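Side-chain contacts in hydrogenase expression/formation protein (HypB) (Archaeoglobus fulgidus, PDB 2WSM), which is a SIMIBI-class G3E GTPase that binds nickel and zinc and probably serves in hydrogenase maturation, with dimerization that depends on GTP: residues E52-E57 against E203-L208; D180-L183 against K189-E192. All coordinates share one frame; numbering follows the deposited sequence.

Interaction 1. Residues E52-E57 against E203-L208; sequences ERIGNE and EWIDFL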
loop_
_atom_site.group_PDB
_atom_site.type_symbol
_atom_site.label_atom_id
_atom_site.label_comp_id
_atom_site.label_asym_id
_atom_site.label_seq_id
_atom_site.Cartn_x
_atom_site.Cartn_y
_atom_site.Cartn_z
ATOM N N GLU A 52 -12.633 25.032 -10.963
ATOM C CA GLU A 52 -13.745 25.831 -11.458
ATOM C C GLU A 52 -14.204 26.875 -10.449
ATOM O O GLU A 52 -14.571 27.986 -10.822
ATOM C CB GLU A 52 -14.908 24.930 -11.862
ATOM C CG GLU A 52 -14.710 24.276 -13.215
ATOM C CD GLU A 52 -15.448 22.958 -13.358
ATOM O OE1 GLU A 52 -16.533 22.804 -12.755
ATOM O OE2 GLU A 52 -14.934 22.078 -14.084
ATOM N N ARG A 53 -14.164 26.521 -9.171
ATOM C CA ARG A 53 -14.692 27.391 -8.129
ATOM C C ARG A 53 -13.731 28.509 -7.715
ATOM O O ARG A 53 -14.144 29.652 -7.551
ATOM C CB ARG A 53 -15.135 26.570 -6.911
ATOM C CG ARG A 53 -15.315 27.385 -5.636
ATOM C CD ARG A 53 -16.526 28.311 -5.703
ATOM N NE ARG A 53 -17.766 27.568 -5.914
ATOM C CZ ARG A 53 -18.570 27.148 -4.940
ATOM N NH1 ARG A 53 -19.680 26.480 -5.235
ATOM N NH2 ARG A 53 -18.271 27.395 -3.670
ATOM N N ILE A 54 -12.454 28.189 -7.553
ATOM C CA ILE A 54 -11.493 29.176 -7.056
ATOM C C ILE A 54 -10.298 29.412 -7.980
ATOM O O ILE A 54 -9.343 30.083 -7.596
ATOM C CB ILE A 54 -10.950 28.798 -5.653
ATOM C CG1 ILE A 54 -10.339 27.394 -5.675
ATOM C CG2 ILE A 54 -12.047 28.920 -4.591
ATOM C CD1 ILE A 54 -9.534 27.057 -4.439
ATOM N N GLY A 55 -10.352 28.869 -9.194
ATOM C CA GLY A 55 -9.250 29.001 -10.138
ATOM C C GLY A 55 -8.933 30.436 -10.538
ATOM O O GLY A 55 -7.805 30.750 -10.916
ATOM N N ASN A 56 -9.931 31.310 -10.455
ATOM C CA ASN A 56 -9.746 32.720 -10.784
ATOM C C ASN A 56 -9.080 33.521 -9.662
ATOM O O ASN A 56 -8.385 34.504 -9.922
ATOM C CB ASN A 56 -11.083 33.364 -11.167
ATOM C CG ASN A 56 -11.626 32.845 -12.491
ATOM O OD1 ASN A 56 -10.868 32.527 -13.412
ATOM N ND2 ASN A 56 -12.951 32.760 -12.593
ATOM N N GLU A 57 -9.293 33.099 -8.420
ATOM C CA GLU A 57 -8.694 33.772 -7.271
ATOM C C GLU A 57 -7.347 33.144 -6.909
ATOM O O GLU A 57 -6.499 33.782 -6.287
ATOM C CB GLU A 57 -9.624 33.699 -6.054
ATOM C CG GLU A 57 -11.106 33.570 -6.381
ATOM C CD GLU A 57 -11.897 32.908 -5.255
ATOM O OE1 GLU A 57 -13.088 32.582 -5.468
ATOM O OE2 GLU A 57 -11.326 32.708 -4.159
ATOM N N GLU A 203 -17.300 23.367 2.466
ATOM C CA GLU A 203 -16.421 22.944 3.542
ATOM C C GLU A 203 -15.039 22.626 2.978
ATOM O O GLU A 203 -14.026 23.035 3.546
ATOM C CB GLU A 203 -17.008 21.733 4.261
ATOM C CG GLU A 203 -16.158 21.225 5.412
ATOM C CD GLU A 203 -16.944 20.365 6.404
ATOM O OE1 GLU A 203 -17.970 19.762 6.013
ATOM O OE2 GLU A 203 -16.530 20.294 7.580
ATOM N N TRP A 204 -15.010 21.902 1.857
ATOM C CA TRP A 204 -13.759 21.542 1.193
ATOM C C TRP A 204 -12.995 22.788 0.777
ATOM O O TRP A 204 -11.794 22.914 1.022
ATOM C CB TRP A 204 -14.049 20.665 -0.030
ATOM C CG TRP A 204 -12.935 20.590 -1.045
ATOM C CD1 TRP A 204 -12.914 21.169 -2.275
ATOM C CD2 TRP A 204 -11.684 19.891 -0.912
ATOM N NE1 TRP A 204 -11.733 20.876 -2.921
ATOM C CE2 TRP A 204 -10.961 20.094 -2.105
ATOM C CE3 TRP A 204 -11.105 19.121 0.101
ATOM C CZ2 TRP A 204 -9.690 19.548 -2.318
ATOM C CZ3 TRP A 204 -9.841 18.574 -0.113
ATOM C CH2 TRP A 204 -9.150 18.792 -1.310
ATOM N N ILE A 205 -13.708 23.718 0.157
ATOM C CA ILE A 205 -13.094 24.945 -0.328
ATOM C C ILE A 205 -12.546 25.745 0.847
ATOM O O ILE A 205 -11.416 26.237 0.803
ATOM C CB ILE A 205 -14.100 25.791 -1.124
ATOM C CG1 ILE A 205 -14.474 25.080 -2.426
ATOM C CG2 ILE A 205 -13.533 27.171 -1.402
ATOM C CD1 ILE A 205 -13.398 25.134 -3.489
ATOM N N ASP A 206 -13.349 25.855 1.902
ATOM C CA ASP A 206 -12.926 26.528 3.128
ATOM C C ASP A 206 -11.645 25.931 3.702
ATOM O O ASP A 206 -10.781 26.653 4.188
ATOM C CB ASP A 206 -14.039 26.483 4.179
ATOM C CG ASP A 206 -15.209 27.397 3.836
ATOM O OD1 ASP A 206 -14.989 28.434 3.172
ATOM O OD2 ASP A 206 -16.351 27.077 4.233
ATOM N N PHE A 207 -11.523 24.609 3.654
ATOM C CA PHE A 207 -10.297 23.958 4.105
ATOM C C PHE A 207 -9.102 24.396 3.258
ATOM O O PHE A 207 -8.018 24.643 3.783
ATOM C CB PHE A 207 -10.453 22.440 4.056
ATOM C CG PHE A 207 -9.152 21.694 3.962
ATOM C CD1 PHE A 207 -8.356 21.516 5.078
ATOM C CD2 PHE A 207 -8.738 21.147 2.758
ATOM C CE1 PHE A 207 -7.168 20.819 4.995
ATOM C CE2 PHE A 207 -7.554 20.452 2.669
ATOM C CZ PHE A 207 -6.764 20.288 3.788
ATOM N N LEU A 208 -9.305 24.490 1.949
ATOM C CA LEU A 208 -8.244 24.940 1.051
ATOM C C LEU A 208 -7.839 26.392 1.326
ATOM O O LEU A 208 -6.659 26.711 1.360
ATOM C CB LEU A 208 -8.664 24.782 -0.412
ATOM C CG LEU A 208 -8.754 23.369 -0.983
ATOM C CD1 LEU A 208 -9.206 23.428 -2.440
ATOM C CD2 LEU A 208 -7.417 22.640 -0.848
#

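Interaction 2. Residues D180-L183 against K189-E192; sequences DAKL and KIIE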
loop_
_atom_site.group_PDB
_atom_site.type_symbol
_atom_site.label_atom_id
_atom_site.label_comp_id
_atom_site.label_asym_id
_atom_site.label_seq_id
_atom_site.Cartn_x
_atom_site.Cartn_y
_atom_site.Cartn_z
ATOM N N ASP A 180 -15.761 5.108 11.931
ATOM C CA ASP A 180 -14.547 4.310 11.768
ATOM C C ASP A 180 -13.358 5.216 11.435
ATOM O O ASP A 180 -12.249 5.005 11.911
ATOM C CB ASP A 180 -14.730 3.246 10.684
ATOM C CG ASP A 180 -15.765 2.195 11.059
ATOM O OD1 ASP A 180 -16.094 2.079 12.249
ATOM O OD2 ASP A 180 -16.254 1.477 10.163
ATOM N N ALA A 181 -13.608 6.239 10.629
ATOM C CA ALA A 181 -12.577 7.199 10.246
ATOM C C ALA A 181 -12.030 7.961 11.451
ATOM O O ALA A 181 -10.821 8.146 11.595
ATOM C CB ALA A 181 -13.135 8.173 9.214
ATOM N N LYS A 182 -12.948 8.392 12.308
ATOM C CA LYS A 182 -12.638 9.139 13.522
ATOM C C LYS A 182 -11.942 8.274 14.572
ATOM O O LYS A 182 -11.013 8.722 15.249
ATOM C CB LYS A 182 -13.935 9.717 14.090
ATOM C CG LYS A 182 -13.794 10.417 15.425
ATOM C CD LYS A 182 -15.091 11.145 15.773
ATOM C CE LYS A 182 -15.595 11.940 14.572
ATOM N NZ LYS A 182 -14.504 12.757 13.950
ATOM N N LEU A 183 -12.386 7.032 14.707
ATOM C CA LEU A 183 -11.723 6.108 15.615
ATOM C C LEU A 183 -10.273 5.880 15.184
ATOM O O LEU A 183 -9.357 5.879 16.014
ATOM C CB LEU A 183 -12.461 4.769 15.665
ATOM C CG LEU A 183 -11.929 3.789 16.714
ATOM C CD1 LEU A 183 -12.318 4.260 18.111
ATOM C CD2 LEU A 183 -12.423 2.363 16.457
ATOM N N LYS A 189 -9.866 16.140 9.889
ATOM C CA LYS A 189 -11.162 16.678 9.518
ATOM C C LYS A 189 -11.857 15.626 8.663
ATOM O O LYS A 189 -11.202 14.853 7.963
ATOM C CB LYS A 189 -11.015 17.983 8.723
ATOM C CG LYS A 189 -10.160 19.057 9.393
ATOM C CD LYS A 189 -10.158 20.352 8.575
ATOM C CE LYS A 189 -9.017 21.283 8.983
ATOM N NZ LYS A 189 -9.283 22.029 10.248
ATOM N N ILE A 190 -13.180 15.595 8.720
ATOM C CA ILE A 190 -13.950 14.644 7.935
ATOM C C ILE A 190 -15.085 15.374 7.236
ATOM O O ILE A 190 -15.863 16.083 7.866
ATOM C CB ILE A 190 -14.521 13.507 8.815
ATOM C CG1 ILE A 190 -13.385 12.734 9.485
ATOM C CG2 ILE A 190 -15.366 12.568 7.990
ATOM C CD1 ILE A 190 -13.849 11.576 10.351
ATOM N N ILE A 191 -15.174 15.205 5.926
ATOM C CA ILE A 191 -16.223 15.857 5.167
ATOM C C ILE A 191 -17.087 14.823 4.470
ATOM O O ILE A 191 -16.578 13.913 3.827
ATOM C CB ILE A 191 -15.634 16.820 4.118
ATOM C CG1 ILE A 191 -14.849 17.940 4.805
ATOM C CG2 ILE A 191 -16.737 17.389 3.247
ATOM C CD1 ILE A 191 -14.005 18.783 3.858
ATOM N N GLU A 192 -18.397 14.956 4.614
ATOM C CA GLU A 192 -19.328 14.123 3.876
ATOM C C GLU A 192 -19.706 14.873 2.615
ATOM O O GLU A 192 -20.235 15.982 2.678
ATOM C CB GLU A 192 -20.569 13.841 4.713
ATOM C CG GLU A 192 -20.273 13.233 6.071
ATOM C CD GLU A 192 -21.490 13.256 6.969
ATOM O OE1 GLU A 192 -22.552 12.744 6.545
ATOM O OE2 GLU A 192 -21.386 13.802 8.090
#

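Interaction 1. Residues E52-E57 against E203-L208
I205 projects from helix 201-212 against the last turn of helix 43-54 and meets R53 and I54 with different branches. Its first torsion sets CG2 anti to the backbone N, and I205 CG2 reaches I54 CG2 tip to tip at 3.9 Å. The other branch turns again at chi2 (-75°), which carries I205 CD1 to the aliphatic root of R53, 3.7 Å from R53 CG; R53 CB lies only slightly farther from the same methyl. R53 therefore contributes hydrocarbon to this contact. Its chain bends at chi2 and chi3, and its guanidinium ends at E202, where NH2 makes a salt bridge.

I54 takes the less common placement of CG1 between the backbone N and the carbonyl carbon (chi1 56°). The I54 side chain crosses that of L208 at an angle, with I54 CD1 4.2 Å from L208 CD1. That leucine methyl also sits over the rim of one face of the W204 ring, 3.3 Å above its plane, so I54 and the indole share it as a neighbour. The NE1 of W204 is hydrogen-bonded to T50 OG1 of helix 43-54, adding a polar tie to an otherwise apolar junction. An alanine in place of I205 would probably open a gap between the helices, leaving I54 CG2 and the R53 methylenes without their main partner across the contact.

Apolar side chains thus join two helices on one side of the parallel sheet of a P-loop NTPase fold: the last modelled helix, 201-212, and the helix that follows the probable Walker A loop.

Interaction 2. Residues D180-L183 against K189-E192
The CD1 methyl of I190 carries this contact alone, reaching from strand 189-192 to A181 and K182 on helix 174-184. Its arm is fully extended at chi2 (-179°), which pushes CD1 away from the strand toward the helix surface. There I190 CD1 meets A181 CB at 3.7 Å. Both CB bonds point toward the other segment, and the small alanine is consistent with the separation of 7.9 Å between A181 CA and I190 CA.

K182 borders the same methyl with two separate parts. Its backbone N lies roughly ahead of the outgoing CG1-CD1 bond, 3.8 Å from I190 CD1. The side chain first runs out extended and then bends twice, at chi3 (-47°) and chi4 (-48°), so that K182 NZ swings round to flank the methyl, also 3.8 Å from I190 CD1. The lysine and isoleucine chains thus pass at a slant, and NZ and A181 CB approach the methyl from widely separated directions.

Strand alternation divides the work of the neighbouring residues: K189 and I191 turn to helix 201-212, where they meet F207 and E203, while I190 faces helix 174-184. A181 also touches I159 and I190 touches I161, both on the adjacent parallel strand 158-162, so the pair belongs to a beta-alpha-beta crossover in which the helix links these two strands.

Chemically, the A181 side of the contact is apolar between side chains, whereas the K182 side brings an ammonium group beside a methyl without any bond between them. Dispersion and the burial of hydrocarbon therefore probably account for most of the attraction, and the lysine adds van der Waals contact at the exposed rim but little directional hold.

The two contacts have centres about 21 Å apart and belong to the two helical layers flanking the parallel sheet. Along the chain, interaction 2 is nested within the long loop closed by interaction 1. Strand 189-192, at one edge of the sheet within this chain, joins them through I191, whose CG1 lies 3.6 Å from E203 CD and whose CD1 lies 3.8 Å from W204 N. Helix 201-212 follows this strand and in turn packs on helix 43-54. The late elements of the chain are thereby tied to the helix after the probable nucleotide-binding loop, consistent with one continuous GTPase domain.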